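Long-range contact in probable methyltransferase (Bordetella pertussis, PDB 3KTY), which probably transfers a methyl group from S-adenosyl-L-methionine to RNA, as a TrmH-family enzyme of the SPOUT class whose methyltransferase domain makes up this chain: residues F8-P21 / G35-M49. Numbering follows the deposited sequence.
Sequences FSRVRFIMTQPSHP and GFGELVLVAPRFPDM
Phe13 and Leu39 pair across two neighbouring parallel strands, 11-16 and 39-42, which helix 21-33 connects in a beta-alpha-beta crossover within the central sheet of this alpha-beta-alpha sandwich. Five backbone bonds define the register, from Phe13 N to Glu38 O (3.1 Å) through to Gln17 N to Val42 O (2.7 Å). Phe13, Met15 and Gln17 donate from residues 8-21, Val40 and Val42 from residues 35-49.

On one face of the sheet Ile14 and Val40 lie side by side, and Ile14 CG2 reaches diagonally to Val42 CG2 (3.8 Å); helix 75-79 packs over Ile14 and Val42. On the other face the selenium of Met15, a selenomethionine, touches both Leu41 CD2 (3.9 Å) and Leu39 CD1 (4.0 Å), its side chain running alongside Leu41 and crossing Leu39, and Ala27 of helix 21-33 touches the same side chain.

At the N-terminal end of the strands three phenylalanines cluster. With CG beside its own backbone N (chi1 -56°), Phe13 turns its ring edge onto one face of Phe36, CE2 lying 3.6 Å from Phe36 CG, an edge-to-face pair with planes at 68°. Phe8 CD1 lies over the opposite face, 3.4 Å from Phe36 CE1, the two rings inclined obliquely, so Phe36 is gripped from both sides. Leu168 of helix 157-172 and Ile31 of helix 21-33 also pack on Phe36. One water here donates to Phe8 O and accepts from Gly37 N; another donates to Phe8 O and Val11 O and accepts only weakly from Glu38 N.

Beyond the C-terminal ends of the strands the loops stay in contact: Pro18 CG packs on Pro44 CB, and Arg45 N donates to Pro18 O at 3.2 Å, with an N-H...O angle of 166°.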
ATOM      1  N   PHE A   8      -3.069 -18.702   3.738  1.00 34.99           N
ATOM      2  CA  PHE A   8      -2.765 -17.716   2.735  1.00 35.42           C
ATOM      3  C   PHE A   8      -2.892 -18.262   1.306  1.00 38.30           C
ATOM      4  O   PHE A   8      -3.126 -17.494   0.374  1.00 33.36           O
ATOM      5  CB  PHE A   8      -1.361 -17.164   2.957  1.00 38.93           C
ATOM      6  CG  PHE A   8      -1.308 -16.072   3.981  1.00 40.32           C
ATOM      7  CD1 PHE A   8      -0.987 -14.770   3.607  1.00 34.62           C
ATOM      8  CD2 PHE A   8      -1.573 -16.347   5.326  1.00 40.19           C
ATOM      9  CE1 PHE A   8      -0.942 -13.755   4.563  1.00 35.63           C
ATOM     10  CE2 PHE A   8      -1.527 -15.340   6.297  1.00 45.01           C
ATOM     11  CZ  PHE A   8      -1.216 -14.042   5.925  1.00 32.69           C
ATOM     12  N   SER A   9      -2.741 -19.575   1.129  1.00 42.95           N
ATOM     13  CA  SER A   9      -2.836 -20.160  -0.218  1.00 42.64           C
ATOM     14  C   SER A   9      -4.272 -20.152  -0.716  1.00 33.90           C
ATOM     15  O   SER A   9      -4.532 -20.413  -1.883  1.00 40.22           O
ATOM     16  CB  SER A   9      -2.308 -21.582  -0.222  1.00 45.16           C
ATOM     17  OG  SER A   9      -3.168 -22.403   0.550  1.00 49.18           O
ATOM     18  N   ARG A  10      -5.198 -19.806   0.169  1.00 39.08           N
ATOM     19  CA  ARG A  10      -6.634 -19.861  -0.120  1.00 39.07           C
ATOM     20  C   ARG A  10      -7.217 -18.522  -0.495  1.00 36.74           C
ATOM     21  O   ARG A  10      -8.452 -18.358  -0.601  1.00 29.92           O
ATOM     22  CB  ARG A  10      -7.375 -20.448   1.079  1.00 41.87           C
ATOM     23  CG  ARG A  10      -7.051 -21.915   1.289  1.00 39.83           C
ATOM     24  CD  ARG A  10      -7.497 -22.302   2.668  1.00 46.75           C
ATOM     25  NE  ARG A  10      -8.935 -22.152   2.835  1.00 47.47           N
ATOM     26  CZ  ARG A  10      -9.555 -22.333   3.993  1.00 54.23           C
ATOM     27  NH1 ARG A  10     -10.873 -22.192   4.077  1.00 54.04           N
ATOM     28  NH2 ARG A  10      -8.844 -22.671   5.066  1.00 58.06           N
ATOM     29  N   VAL A  11      -6.312 -17.563  -0.708  1.00 28.38           N
ATOM     30  CA  VAL A  11      -6.685 -16.266  -1.218  1.00 22.16           C
ATOM     31  C   VAL A  11      -6.144 -16.056  -2.626  1.00 26.30           C
ATOM     32  O   VAL A  11      -4.965 -16.310  -2.888  1.00 30.14           O
ATOM     33  CB  VAL A  11      -6.174 -15.106  -0.264  1.00 34.96           C
ATOM     34  CG1 VAL A  11      -6.413 -13.766  -0.902  1.00 26.58           C
ATOM     35  CG2 VAL A  11      -6.876 -15.183   1.136  1.00 35.92           C
ATOM     36  N   ARG A  12      -6.977 -15.519  -3.507  1.00 25.56           N
ATOM     37  CA  ARG A  12      -6.565 -15.270  -4.899  1.00 27.74           C
ATOM     38  C   ARG A  12      -6.820 -13.875  -5.335  1.00 28.62           C
ATOM     39  O   ARG A  12      -7.868 -13.322  -5.003  1.00 36.83           O
ATOM     40  CB  ARG A  12      -7.376 -16.144  -5.844  1.00 31.36           C
ATOM     41  CG  ARG A  12      -6.814 -17.484  -5.878  1.00 49.08           C
ATOM     42  CD  ARG A  12      -7.878 -18.434  -5.630  1.00 55.12           C
ATOM     43  NE  ARG A  12      -8.211 -19.044  -6.877  1.00 54.34           N
ATOM     44  CZ  ARG A  12      -8.070 -20.330  -7.134  1.00 48.82           C
ATOM     45  NH1 ARG A  12      -7.610 -21.175  -6.224  1.00 50.41           N
ATOM     46  NH2 ARG A  12      -8.395 -20.748  -8.315  1.00 39.59           N
ATOM     47  N   PHE A  13      -5.904 -13.327  -6.138  1.00 34.89           N
ATOM     48  CA  PHE A  13      -6.064 -11.972  -6.695  1.00 29.21           C
ATOM     49  C   PHE A  13      -6.209 -12.021  -8.201  1.00 31.49           C
ATOM     50  O   PHE A  13      -5.325 -12.478  -8.920  1.00 31.51           O
ATOM     51  CB  PHE A  13      -4.882 -11.068  -6.310  1.00 30.08           C
ATOM     52  CG  PHE A  13      -4.660 -10.974  -4.821  1.00 31.01           C
ATOM     53  CD1 PHE A  13      -5.111  -9.883  -4.108  1.00 29.94           C
ATOM     54  CD2 PHE A  13      -4.055 -12.006  -4.138  1.00 32.30           C
ATOM     55  CE1 PHE A  13      -4.934  -9.803  -2.732  1.00 27.89           C
ATOM     56  CE2 PHE A  13      -3.862 -11.936  -2.782  1.00 34.86           C
ATOM     57  CZ  PHE A  13      -4.304 -10.845  -2.077  1.00 31.80           C
ATOM     58  N   ILE A  14      -7.337 -11.514  -8.659  1.00 27.11           N
ATOM     59  CA  ILE A  14      -7.721 -11.574 -10.040  1.00 24.63           C
ATOM     60  C   ILE A  14      -7.709 -10.222 -10.734  1.00 29.17           C
ATOM     61  O   ILE A  14      -8.494  -9.339 -10.408  1.00 29.56           O
ATOM     62  CB  ILE A  14      -9.099 -12.241 -10.182  1.00 22.68           C
ATOM     63  CG1 ILE A  14      -9.048 -13.580  -9.446  1.00 18.10           C
ATOM     64  CG2 ILE A  14      -9.442 -12.438 -11.694  1.00 20.72           C
ATOM     65  CD1 ILE A  14     -10.323 -14.399  -9.539  1.00 24.63           C
HETATM   66  N   MSE A  15      -6.814 -10.078 -11.708  1.00 24.57           N
HETATM   67  CA  MSE A  15      -6.773  -8.866 -12.515  1.00 32.16           C
HETATM   68  C   MSE A  15      -7.497  -9.042 -13.842  1.00 36.74           C
HETATM   69  O   MSE A  15      -7.122  -9.895 -14.645  1.00 30.71           O
HETATM   70  CB  MSE A  15      -5.320  -8.515 -12.828  1.00 33.27           C
HETATM   71  CG  MSE A  15      -4.478  -8.078 -11.634  1.00 36.22           C
HETATM   72 SE   MSE A  15      -2.623  -7.994 -12.243  0.58 48.12          SE
HETATM   73  CE  MSE A  15      -2.605  -6.196 -13.088  1.00 33.80           C
ATOM     74  N   THR A  16      -8.518  -8.241 -14.092  1.00 40.70           N
ATOM     75  CA  THR A  16      -9.188  -8.330 -15.383  1.00 42.01           C
ATOM     76  C   THR A  16      -8.699  -7.342 -16.468  1.00 45.69           C
ATOM     77  O   THR A  16      -8.527  -6.141 -16.238  1.00 45.58           O
ATOM     78  CB  THR A  16     -10.708  -8.200 -15.253  1.00 49.49           C
ATOM     79  OG1 THR A  16     -11.032  -6.854 -14.896  1.00 53.65           O
ATOM     80  CG2 THR A  16     -11.255  -9.179 -14.221  1.00 42.19           C
ATOM     81  N   GLN A  17      -8.487  -7.875 -17.663  1.00 45.36           N
ATOM     82  CA  GLN A  17      -8.049  -7.076 -18.793  1.00 48.60           C
ATOM     83  C   GLN A  17      -6.717  -6.351 -18.564  1.00 45.35           C
ATOM     84  O   GLN A  17      -6.535  -5.257 -19.076  1.00 43.19           O
ATOM     85  CB  GLN A  17      -9.130  -6.066 -19.170  1.00 43.35           C
ATOM     86  CG  GLN A  17     -10.158  -6.589 -20.121  1.00 52.06           C
ATOM     87  CD  GLN A  17     -11.400  -7.081 -19.422  1.00 68.02           C
ATOM     88  OE1 GLN A  17     -11.586  -8.288 -19.227  1.00 75.69           O
ATOM     89  NE2 GLN A  17     -12.273  -6.151 -19.051  1.00 66.75           N
ATOM     90  N   PRO A  18      -5.784  -6.949 -17.794  1.00 43.51           N
ATOM     91  CA  PRO A  18      -4.519  -6.232 -17.615  1.00 50.18           C
ATOM     92  C   PRO A  18      -4.002  -5.809 -18.961  1.00 49.07           C
ATOM     93  O   PRO A  18      -3.938  -6.614 -19.873  1.00 46.74           O
ATOM     94  CB  PRO A  18      -3.579  -7.297 -17.033  1.00 48.56           C
ATOM     95  CG  PRO A  18      -4.257  -8.608 -17.303  1.00 42.61           C
ATOM     96  CD  PRO A  18      -5.716  -8.275 -17.177  1.00 33.13           C
ATOM     97  N   SER A  19      -3.625  -4.550 -19.061  1.00 54.85           N
ATOM     98  CA  SER A  19      -3.228  -3.952 -20.325  1.00 56.12           C
ATOM     99  C   SER A  19      -1.716  -3.759 -20.359  1.00 64.85           C
ATOM    100  O   SER A  19      -1.099  -3.903 -21.410  1.00 65.03           O
ATOM    101  CB  SER A  19      -3.953  -2.617 -20.496  1.00 47.79           C
ATOM    102  OG  SER A  19      -3.509  -1.943 -21.642  1.00 66.53           O
ATOM    103  N   HIS A  20      -1.129  -3.457 -19.195  1.00 68.95           N
ATOM    104  CA  HIS A  20       0.301  -3.143 -19.069  1.00 63.09           C
ATOM    105  C   HIS A  20       1.084  -4.266 -18.370  1.00 55.90           C
ATOM    106  O   HIS A  20       0.835  -4.550 -17.208  1.00 55.54           O
ATOM    107  CB  HIS A  20       0.464  -1.850 -18.266  1.00 65.07           C
ATOM    108  CG  HIS A  20      -0.312  -0.685 -18.811  1.00 71.47           C
ATOM    109  ND1 HIS A  20       0.117   0.058 -19.893  1.00 73.33           N
ATOM    110  CD2 HIS A  20      -1.474  -0.116 -18.403  1.00 70.00           C
ATOM    111  CE1 HIS A  20      -0.755   1.022 -20.137  1.00 76.39           C
ATOM    112  NE2 HIS A  20      -1.731   0.937 -19.250  1.00 67.16           N
ATOM    113  N   PRO A  21       2.033  -4.913 -19.076  1.00 48.26           N
ATOM    114  CA  PRO A  21       2.808  -6.045 -18.534  1.00 52.18           C
ATOM    115  C   PRO A  21       3.615  -5.729 -17.272  1.00 59.10           C
ATOM    116  O   PRO A  21       3.747  -6.587 -16.401  1.00 56.30           O
ATOM    117  CB  PRO A  21       3.743  -6.423 -19.681  1.00 58.15           C
ATOM    118  CG  PRO A  21       3.030  -5.998 -20.898  1.00 52.65           C
ATOM    119  CD  PRO A  21       2.291  -4.719 -20.503  1.00 43.92           C
ATOM    120  N   GLY A  35       2.758 -12.016   1.514  1.00 36.59           N
ATOM    121  CA  GLY A  35       2.642 -13.427   1.809  1.00 33.60           C
ATOM    122  C   GLY A  35       1.725 -14.215   0.880  1.00 32.48           C
ATOM    123  O   GLY A  35       1.501 -15.385   1.118  1.00 34.69           O
ATOM    124  N   PHE A  36       1.224 -13.610  -0.189  1.00 31.86           N
ATOM    125  CA  PHE A  36       0.355 -14.348  -1.103  1.00 30.65           C
ATOM    126  C   PHE A  36       1.055 -14.837  -2.377  1.00 38.80           C
ATOM    127  O   PHE A  36       1.923 -14.163  -2.926  1.00 43.97           O
ATOM    128  CB  PHE A  36      -0.879 -13.530  -1.440  1.00 27.70           C
ATOM    129  CG  PHE A  36      -1.709 -13.168  -0.229  1.00 32.22           C
ATOM    130  CD1 PHE A  36      -2.622 -14.076   0.301  1.00 29.05           C
ATOM    131  CD2 PHE A  36      -1.563 -11.928   0.405  1.00 24.83           C
ATOM    132  CE1 PHE A  36      -3.412 -13.737   1.447  1.00 31.24           C
ATOM    133  CE2 PHE A  36      -2.361 -11.573   1.557  1.00 22.51           C
ATOM    134  CZ  PHE A  36      -3.281 -12.481   2.069  1.00 27.96           C
ATOM    135  N   GLY A  37       0.659 -16.000  -2.872  1.00 37.89           N
ATOM    136  CA  GLY A  37       1.321 -16.513  -4.055  1.00 39.07           C
ATOM    137  C   GLY A  37       0.448 -16.714  -5.275  1.00 37.85           C
ATOM    138  O   GLY A  37       0.944 -17.177  -6.302  1.00 39.51           O
ATOM    139  N   GLU A  38      -0.841 -16.383  -5.160  1.00 32.33           N
ATOM    140  CA  GLU A  38      -1.845 -16.740  -6.166  1.00 27.83           C
ATOM    141  C   GLU A  38      -2.375 -15.572  -6.985  1.00 26.01           C
ATOM    142  O   GLU A  38      -3.270 -14.831  -6.561  1.00 31.92           O
ATOM    143  CB  GLU A  38      -3.023 -17.469  -5.506  1.00 39.70           C
ATOM    144  CG  GLU A  38      -3.348 -18.785  -6.120  1.00 63.96           C
ATOM    145  CD  GLU A  38      -2.276 -19.808  -5.845  1.00 78.07           C
ATOM    146  OE1 GLU A  38      -2.088 -20.142  -4.651  1.00 83.95           O
ATOM    147  OE2 GLU A  38      -1.622 -20.266  -6.817  1.00 81.40           O
ATOM    148  N   LEU A  39      -1.855 -15.449  -8.192  1.00 24.89           N
ATOM    149  CA  LEU A  39      -2.264 -14.378  -9.087  1.00 26.22           C
ATOM    150  C   LEU A  39      -2.923 -14.945 -10.348  1.00 29.52           C
ATOM    151  O   LEU A  39      -2.399 -15.839 -10.976  1.00 27.26           O
ATOM    152  CB  LEU A  39      -1.057 -13.540  -9.485  1.00 19.42           C
ATOM    153  CG  LEU A  39      -1.302 -12.423 -10.515  1.00 35.30           C
ATOM    154  CD1 LEU A  39      -2.048 -11.244  -9.932  1.00 22.70           C
ATOM    155  CD2 LEU A  39       0.034 -11.960 -11.033  1.00 38.70           C
ATOM    156  N   VAL A  40      -4.065 -14.376 -10.701  1.00 28.93           N
ATOM    157  CA  VAL A  40      -4.846 -14.804 -11.812  1.00 19.99           C
ATOM    158  C   VAL A  40      -5.135 -13.638 -12.749  1.00 24.49           C
ATOM    159  O   VAL A  40      -5.548 -12.566 -12.319  1.00 30.96           O
ATOM    160  CB  VAL A  40      -6.212 -15.407 -11.321  1.00 29.67           C
ATOM    161  CG1 VAL A  40      -7.023 -15.891 -12.539  1.00 27.16           C
ATOM    162  CG2 VAL A  40      -5.983 -16.559 -10.365  1.00 25.38           C
ATOM    163  N   LEU A  41      -4.939 -13.853 -14.028  1.00 26.32           N
ATOM    164  CA  LEU A  41      -5.270 -12.860 -15.040  1.00 28.58           C
ATOM    165  C   LEU A  41      -6.466 -13.302 -15.882  1.00 38.45           C
ATOM    166  O   LEU A  41      -6.505 -14.435 -16.336  1.00 32.55           O
ATOM    167  CB  LEU A  41      -4.105 -12.730 -15.990  1.00 22.68           C
ATOM    168  CG  LEU A  41      -2.720 -12.307 -15.451  1.00 33.11           C
ATOM    169  CD1 LEU A  41      -1.896 -11.911 -16.620  1.00 30.54           C
ATOM    170  CD2 LEU A  41      -2.857 -11.134 -14.517  1.00 34.64           C
ATOM    171  N   VAL A  42      -7.428 -12.410 -16.095  1.00 33.42           N
ATOM    172  CA  VAL A  42      -8.540 -12.680 -16.990  1.00 30.86           C
ATOM    173  C   VAL A  42      -8.467 -11.781 -18.238  1.00 38.28           C
ATOM    174  O   VAL A  42      -8.379 -10.554 -18.127  1.00 40.96           O
ATOM    175  CB  VAL A  42      -9.889 -12.468 -16.279  1.00 31.72           C
ATOM    176  CG1 VAL A  42     -11.039 -12.409 -17.291  1.00 32.07           C
ATOM    177  CG2 VAL A  42     -10.122 -13.568 -15.237  1.00 37.14           C
ATOM    178  N   ALA A  43      -8.469 -12.399 -19.413  1.00 38.43           N
ATOM    179  CA  ALA A  43      -8.528 -11.690 -20.696  1.00 34.61           C
ATOM    180  C   ALA A  43      -7.445 -10.641 -20.838  1.00 39.47           C
ATOM    181  O   ALA A  43      -7.733  -9.484 -21.063  1.00 46.41           O
ATOM    182  CB  ALA A  43      -9.912 -11.053 -20.923  1.00 25.88           C
ATOM    183  N   PRO A  44      -6.188 -11.047 -20.706  1.00 41.24           N
ATOM    184  CA  PRO A  44      -5.151 -10.018 -20.810  1.00 44.08           C
ATOM    185  C   PRO A  44      -5.049  -9.546 -22.247  1.00 43.55           C
ATOM    186  O   PRO A  44      -5.503 -10.255 -23.162  1.00 49.23           O
ATOM    187  CB  PRO A  44      -3.885 -10.754 -20.392  1.00 41.27           C
ATOM    188  CG  PRO A  44      -4.224 -12.220 -20.645  1.00 39.78           C
ATOM    189  CD  PRO A  44      -5.657 -12.350 -20.288  1.00 39.48           C
ATOM    190  N   ARG A  45      -4.488  -8.357 -22.454  1.00 42.81           N
ATOM    191  CA  ARG A  45      -4.361  -7.834 -23.808  1.00 36.71           C
ATOM    192  C   ARG A  45      -3.582  -8.781 -24.722  1.00 45.38           C
ATOM    193  O   ARG A  45      -3.890  -8.926 -25.919  1.00 44.22           O
ATOM    194  CB  ARG A  45      -3.647  -6.486 -23.803  1.00 30.70           C
ATOM    195  CG  ARG A  45      -3.553  -5.922 -25.230  1.00 34.29           C
ATOM    196  CD  ARG A  45      -2.890  -4.597 -25.285  1.00 41.11           C
ATOM    197  NE  ARG A  45      -2.947  -3.986 -26.618  1.00 40.33           N
ATOM    198  CZ  ARG A  45      -2.176  -2.970 -26.961  1.00 43.27           C
ATOM    199  NH1 ARG A  45      -2.237  -2.430 -28.170  1.00 46.99           N
ATOM    200  NH2 ARG A  45      -1.322  -2.505 -26.061  1.00 55.50           N
ATOM    201  N   PHE A  46      -2.524  -9.369 -24.165  1.00 53.24           N
ATOM    202  CA  PHE A  46      -1.622 -10.236 -24.920  1.00 56.66           C
ATOM    203  C   PHE A  46      -1.516 -11.646 -24.379  1.00 64.77           C
ATOM    204  O   PHE A  46      -1.526 -11.859 -23.177  1.00 60.38           O
ATOM    205  CB  PHE A  46      -0.238  -9.642 -24.932  1.00 47.43           C
ATOM    206  CG  PHE A  46      -0.160  -8.371 -25.699  1.00 56.74           C
ATOM    207  CD1 PHE A  46       0.565  -7.304 -25.222  1.00 52.48           C
ATOM    208  CD2 PHE A  46      -0.853  -8.239 -26.890  1.00 62.13           C
ATOM    209  CE1 PHE A  46       0.625  -6.136 -25.939  1.00 62.79           C
ATOM    210  CE2 PHE A  46      -0.804  -7.076 -27.614  1.00 68.91           C
ATOM    211  CZ  PHE A  46      -0.062  -6.020 -27.142  1.00 72.14           C
ATOM    212  N   PRO A  47      -1.391 -12.622 -25.278  1.00 77.93           N
ATOM    213  CA  PRO A  47      -1.041 -13.942 -24.765  1.00 75.98           C
ATOM    214  C   PRO A  47       0.418 -13.936 -24.284  1.00 65.81           C
ATOM    215  O   PRO A  47       1.294 -13.289 -24.889  1.00 61.19           O
ATOM    216  CB  PRO A  47      -1.225 -14.855 -25.991  1.00 80.80           C
ATOM    217  CG  PRO A  47      -2.050 -14.059 -26.956  1.00 82.89           C
ATOM    218  CD  PRO A  47      -1.626 -12.644 -26.729  1.00 84.25           C
ATOM    219  N   ASP A  48       0.669 -14.654 -23.193  1.00 65.30           N
ATOM    220  CA  ASP A  48       2.010 -14.739 -22.621  1.00 71.28           C
ATOM    221  C   ASP A  48       2.433 -13.409 -22.010  1.00 63.00           C
ATOM    222  O   ASP A  48       3.613 -13.084 -21.976  1.00 59.19           O
ATOM    223  CB  ASP A  48       3.017 -15.228 -23.669  1.00 83.22           C
ATOM    224  CG  ASP A  48       2.726 -16.662 -24.128  1.00 98.09           C
ATOM    225  OD1 ASP A  48       2.661 -17.560 -23.254  1.00101.56           O
ATOM    226  OD2 ASP A  48       2.551 -16.892 -25.354  1.00101.49           O
HETATM  227  N   MSE A  49       1.437 -12.649 -21.559  1.00 50.41           N
HETATM  228  CA  MSE A  49       1.625 -11.471 -20.721  1.00 54.20           C
HETATM  229  C   MSE A  49       2.646 -11.675 -19.624  1.00 56.62           C
HETATM  230  O   MSE A  49       3.486 -10.816 -19.401  1.00 55.61           O
HETATM  231  CB  MSE A  49       0.316 -11.153 -20.014  1.00 63.94           C
HETATM  232  CG  MSE A  49      -0.647 -10.384 -20.840  1.00 75.84           C
HETATM  233 SE   MSE A  49      -0.285  -8.511 -20.559  1.00 96.65          SE
HETATM  234  CE  MSE A  49      -1.220  -7.751 -22.094  1.00138.18           C
TER
HETATM  235  O   HOH W   1      -2.488 -16.363  -2.528  1.00 35.01           O
HETATM  236  O   HOH W   2      -0.740 -17.779  -1.748  1.00 65.92           O
HETATM  237  O   HOH W   3      -0.045  -2.935 -23.540  1.00 62.56           O